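Local coordinates for NRPS (Penicillium fellutanum, PDB 6NKI), which is a nonribosomal peptide synthetase portion with a Rossmann-type fold of the male sterility protein family that binds NADPH dihydro-nicotinamide-adenine-dinucleotide phosphate, at residues Q85-D90 against D100-T105. Residues are numbered along the deposited sequence; the frame is centred on the assembly and turned at random.
With NDP (NADPH dihydro-nicotinamide-adenine-dinucleotide phosphate), chain B.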
loop_
_atom_site.group_PDB
_atom_site.type_symbol
_atom_site.label_atom_id
_atom_site.label_comp_id
_atom_site.label_asym_id
_atom_site.label_seq_id
_atom_site.Cartn_x
_atom_site.Cartn_y
_atom_site.Cartn_z
ATOM N N GLN A 85 -27.019 6.400 10.769
ATOM C CA GLN A 85 -28.207 7.244 10.766
ATOM C C GLN A 85 -28.103 8.211 9.601
ATOM O O GLN A 85 -27.062 8.848 9.399
ATOM C CB GLN A 85 -28.391 7.996 12.085
ATOM C CG GLN A 85 -28.786 7.082 13.221
ATOM C CD GLN A 85 -29.145 7.838 14.485
ATOM O OE1 GLN A 85 -29.089 9.072 14.531
ATOM N NE2 GLN A 85 -29.513 7.097 15.524
ATOM N N VAL A 86 -29.173 8.316 8.838
ATOM C CA VAL A 86 -29.167 9.095 7.615
ATOM C C VAL A 86 -29.850 10.430 7.890
ATOM O O VAL A 86 -30.944 10.474 8.470
ATOM C CB VAL A 86 -29.858 8.322 6.482
ATOM C CG1 VAL A 86 -29.906 9.147 5.234
ATOM C CG2 VAL A 86 -29.121 7.027 6.228
ATOM N N TRP A 87 -29.198 11.518 7.497
ATOM C CA TRP A 87 -29.787 12.849 7.601
ATOM C C TRP A 87 -30.067 13.402 6.220
ATOM O O TRP A 87 -29.108 13.752 5.488
ATOM C CB TRP A 87 -28.881 13.814 8.360
ATOM C CG TRP A 87 -28.734 13.577 9.821
ATOM C CD1 TRP A 87 -29.429 12.700 10.603
ATOM C CD2 TRP A 87 -27.811 14.234 10.674
ATOM N NE1 TRP A 87 -28.990 12.779 11.904
ATOM C CE2 TRP A 87 -27.990 13.714 11.966
ATOM C CE3 TRP A 87 -26.850 15.220 10.469
ATOM C CZ2 TRP A 87 -27.242 14.145 13.038
ATOM C CZ3 TRP A 87 -26.108 15.646 11.539
ATOM C CH2 TRP A 87 -26.307 15.114 12.806
ATOM N N PRO A 88 -31.316 13.538 5.820
ATOM C CA PRO A 88 -31.634 14.198 4.550
ATOM C C PRO A 88 -31.060 15.610 4.503
ATOM O O PRO A 88 -31.115 16.355 5.484
ATOM C CB PRO A 88 -33.162 14.206 4.527
ATOM C CG PRO A 88 -33.563 13.091 5.461
ATOM C CD PRO A 88 -32.525 13.088 6.536
ATOM N N GLY A 89 -30.513 15.968 3.352
ATOM C CA GLY A 89 -29.870 17.256 3.230
ATOM C C GLY A 89 -29.416 17.520 1.814
ATOM O O GLY A 89 -29.739 16.777 0.885
ATOM N N ASP A 90 -28.662 18.608 1.670
ATOM C CA ASP A 90 -28.213 19.100 0.376
ATOM C C ASP A 90 -27.210 20.214 0.607
ATOM O O ASP A 90 -27.516 21.242 1.221
ATOM C CB ASP A 90 -29.398 19.564 -0.493
ATOM C CG ASP A 90 -28.988 19.951 -1.927
ATOM O OD1 ASP A 90 -27.781 20.145 -2.206
ATOM O OD2 ASP A 90 -29.883 20.003 -2.801
ATOM N N ASP A 100 -33.441 21.769 11.755
ATOM C CA ASP A 100 -32.843 22.421 12.950
ATOM C C ASP A 100 -32.412 21.346 13.949
ATOM O O ASP A 100 -31.305 21.454 14.493
ATOM C CB ASP A 100 -33.825 23.373 13.633
ATOM C CG ASP A 100 -33.321 23.829 14.992
ATOM O OD1 ASP A 100 -32.408 24.672 15.019
ATOM O OD2 ASP A 100 -33.823 23.316 16.008
ATOM N N GLU A 101 -33.231 20.307 14.107
ATOM C CA GLU A 101 -32.979 19.186 15.042
ATOM C C GLU A 101 -31.657 18.495 14.677
ATOM O O GLU A 101 -30.887 18.176 15.593
ATOM C CB GLU A 101 -34.157 18.226 14.894
ATOM C CG GLU A 101 -34.061 16.968 15.723
ATOM C CD GLU A 101 -35.134 15.961 15.353
ATOM O OE1 GLU A 101 -35.625 16.021 14.208
ATOM O OE2 GLU A 101 -35.480 15.123 16.207
ATOM N N HIS A 102 -31.381 18.332 13.384
ATOM C CA HIS A 102 -30.146 17.660 12.903
ATOM C C HIS A 102 -28.868 18.429 13.259
ATOM O O HIS A 102 -27.832 17.766 13.330
ATOM C CB HIS A 102 -30.261 17.256 11.430
ATOM C CG HIS A 102 -31.155 16.081 11.237
ATOM N ND1 HIS A 102 -31.344 15.142 12.224
ATOM C CD2 HIS A 102 -31.904 15.686 10.188
ATOM C CE1 HIS A 102 -32.180 14.222 11.798
ATOM N NE2 HIS A 102 -32.538 14.533 10.555
ATOM N N TRP A 103 -28.917 19.746 13.477
ATOM C CA TRP A 103 -27.648 20.465 13.781
ATOM C C TRP A 103 -27.000 19.865 15.027
ATOM O O TRP A 103 -25.769 19.704 15.049
ATOM C CB TRP A 103 -27.852 21.975 13.835
ATOM C CG TRP A 103 -27.612 22.498 12.460
ATOM C CD1 TRP A 103 -28.398 22.280 11.372
ATOM C CD2 TRP A 103 -26.456 23.210 11.993
ATOM N NE1 TRP A 103 -27.830 22.848 10.269
ATOM C CE2 TRP A 103 -26.641 23.430 10.617
ATOM C CE3 TRP A 103 -25.298 23.700 12.598
ATOM C CZ2 TRP A 103 -25.706 24.108 9.839
ATOM C CZ3 TRP A 103 -24.380 24.379 11.829
ATOM C CH2 TRP A 103 -24.583 24.583 10.469
ATOM N N GLU A 104 -27.822 19.501 16.000
ATOM C CA GLU A 104 -27.333 18.719 17.161
ATOM C C GLU A 104 -25.990 19.232 17.688
ATOM O O GLU A 104 -25.123 18.389 17.961
ATOM C CB GLU A 104 -27.205 17.243 16.789
ATOM C CG GLU A 104 -27.346 16.320 17.980
ATOM C CD GLU A 104 -28.744 15.763 18.152
ATOM O OE1 GLU A 104 -29.425 15.585 17.132
ATOM O OE2 GLU A 104 -29.143 15.506 19.302
ATOM N N THR A 105 -25.790 20.546 17.725
ATOM C CA THR A 105 -24.607 21.100 18.379
ATOM C C THR A 105 -24.984 21.987 19.561
ATOM O O THR A 105 -24.264 22.937 19.886
ATOM C CB THR A 105 -23.724 21.846 17.377
ATOM O OG1 THR A 105 -24.505 22.790 16.628
ATOM C CG2 THR A 105 -23.073 20.834 16.436
HETATM P PA NDP B . -19.992 11.778 -7.501
HETATM O O1A NDP B . -19.582 12.957 -8.334
HETATM O O2A NDP B . -21.408 11.273 -7.585
HETATM O O5B NDP B . -19.541 11.921 -5.883
HETATM C C5B NDP B . -19.862 13.196 -5.450
HETATM C C4B NDP B . -20.589 13.104 -4.106
HETATM O O4B NDP B . -21.158 14.411 -3.818
HETATM C C3B NDP B . -21.689 12.056 -4.159
HETATM O O3B NDP B . -21.772 11.438 -2.919
HETATM C C2B NDP B . -23.010 12.881 -4.368
HETATM O O2B NDP B . -24.119 12.336 -3.799
HETATM C C1B NDP B . -22.576 14.234 -3.620
HETATM N N9A NDP B . -23.306 15.444 -4.144
HETATM C C8A NDP B . -23.256 16.027 -5.431
HETATM N N7A NDP B . -24.052 17.121 -5.556
HETATM C C5A NDP B . -24.650 17.249 -4.283
HETATM C C6A NDP B . -25.575 18.175 -3.754
HETATM N N6A NDP B . -26.073 19.205 -4.525
HETATM N N1A NDP B . -26.015 18.084 -2.463
HETATM C C2A NDP B . -25.494 17.040 -1.745
HETATM N N3A NDP B . -24.618 16.096 -2.090
HETATM C C4A NDP B . -24.197 16.217 -3.397
HETATM O O3 NDP B . -19.027 10.510 -8.038
HETATM P PN NDP B . -17.524 11.011 -8.359
HETATM O O1N NDP B . -16.654 9.838 -8.589
HETATM O O2N NDP B . -17.525 12.177 -9.326
HETATM O O5D NDP B . -16.719 11.785 -6.884
HETATM C C5D NDP B . -16.660 10.930 -5.738
HETATM C C4D NDP B . -15.281 11.087 -4.929
HETATM O O4D NDP B . -14.169 10.646 -5.720
HETATM C C3D NDP B . -14.984 12.565 -4.542
HETATM O O3D NDP B . -14.891 12.662 -3.133
HETATM C C2D NDP B . -13.625 12.944 -5.196
HETATM O O2D NDP B . -12.691 13.490 -4.281
HETATM C C1D NDP B . -13.075 11.614 -5.638
HETATM N N1N NDP B . -12.464 11.594 -7.051
HETATM C C2N NDP B . -12.521 10.381 -7.668
HETATM C C3N NDP B . -12.074 10.179 -8.916
HETATM C C7N NDP B . -12.182 8.786 -9.281
HETATM O O7N NDP B . -13.125 8.042 -9.029
HETATM N N7N NDP B . -11.054 8.274 -9.835
HETATM C C4N NDP B . -11.486 11.296 -9.792
HETATM C C5N NDP B . -11.309 12.563 -9.004
HETATM C C6N NDP B . -11.772 12.689 -7.724
HETATM P P2B NDP B . -25.263 11.477 -5.010
HETATM O O1X NDP B . -26.235 10.882 -4.040
HETATM O O2X NDP B . -25.766 12.625 -5.892
HETATM O O3X NDP B . -24.240 10.561 -5.606
#
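Trp-87, the residue of strand 84-88 that carries the contact, lies flat against the imidazole of His-102. Its five-membered ring stacks face to face on the histidine, centroids 3.7 Å apart and planes at 15°, with CD1 over the middle of the imidazole. Both side chains have CG anti to the carbonyl carbon (chi1 -70° and -74°). The two side chains run antiparallel past one another, and His-102 CB lies over the six-membered ring of Trp-87, 4.1 Å from its centroid, a CH-pi contact, while Trp-87 CB lies over the imidazole. Trp-87 NE1 and His-102 ND1 approach to 3.4 Å, but the angle is too poor for a hydrogen bond. The backbone O of His-102 sits over a face of the indole, near CH2 and CZ3 of its six-membered ring. Next along, Pro-88 CD meets the imidazole obliquely, 4.3 Å from His-102 NE2. Beyond Gly-89 the chain reaches NDP, whose N6A donates to Asp-90 OD1 (3.0 Å), an oxygen that also accepts from Ser-92 N. Strand 84-88 is an outermost strand of the parallel Rossmann sheet, hydrogen-bonded to strand 47-54; Tyr-51 stacks on Trp-87, Val-86 packs on helix 59-72, and Trp-103 rests on helix 136-156.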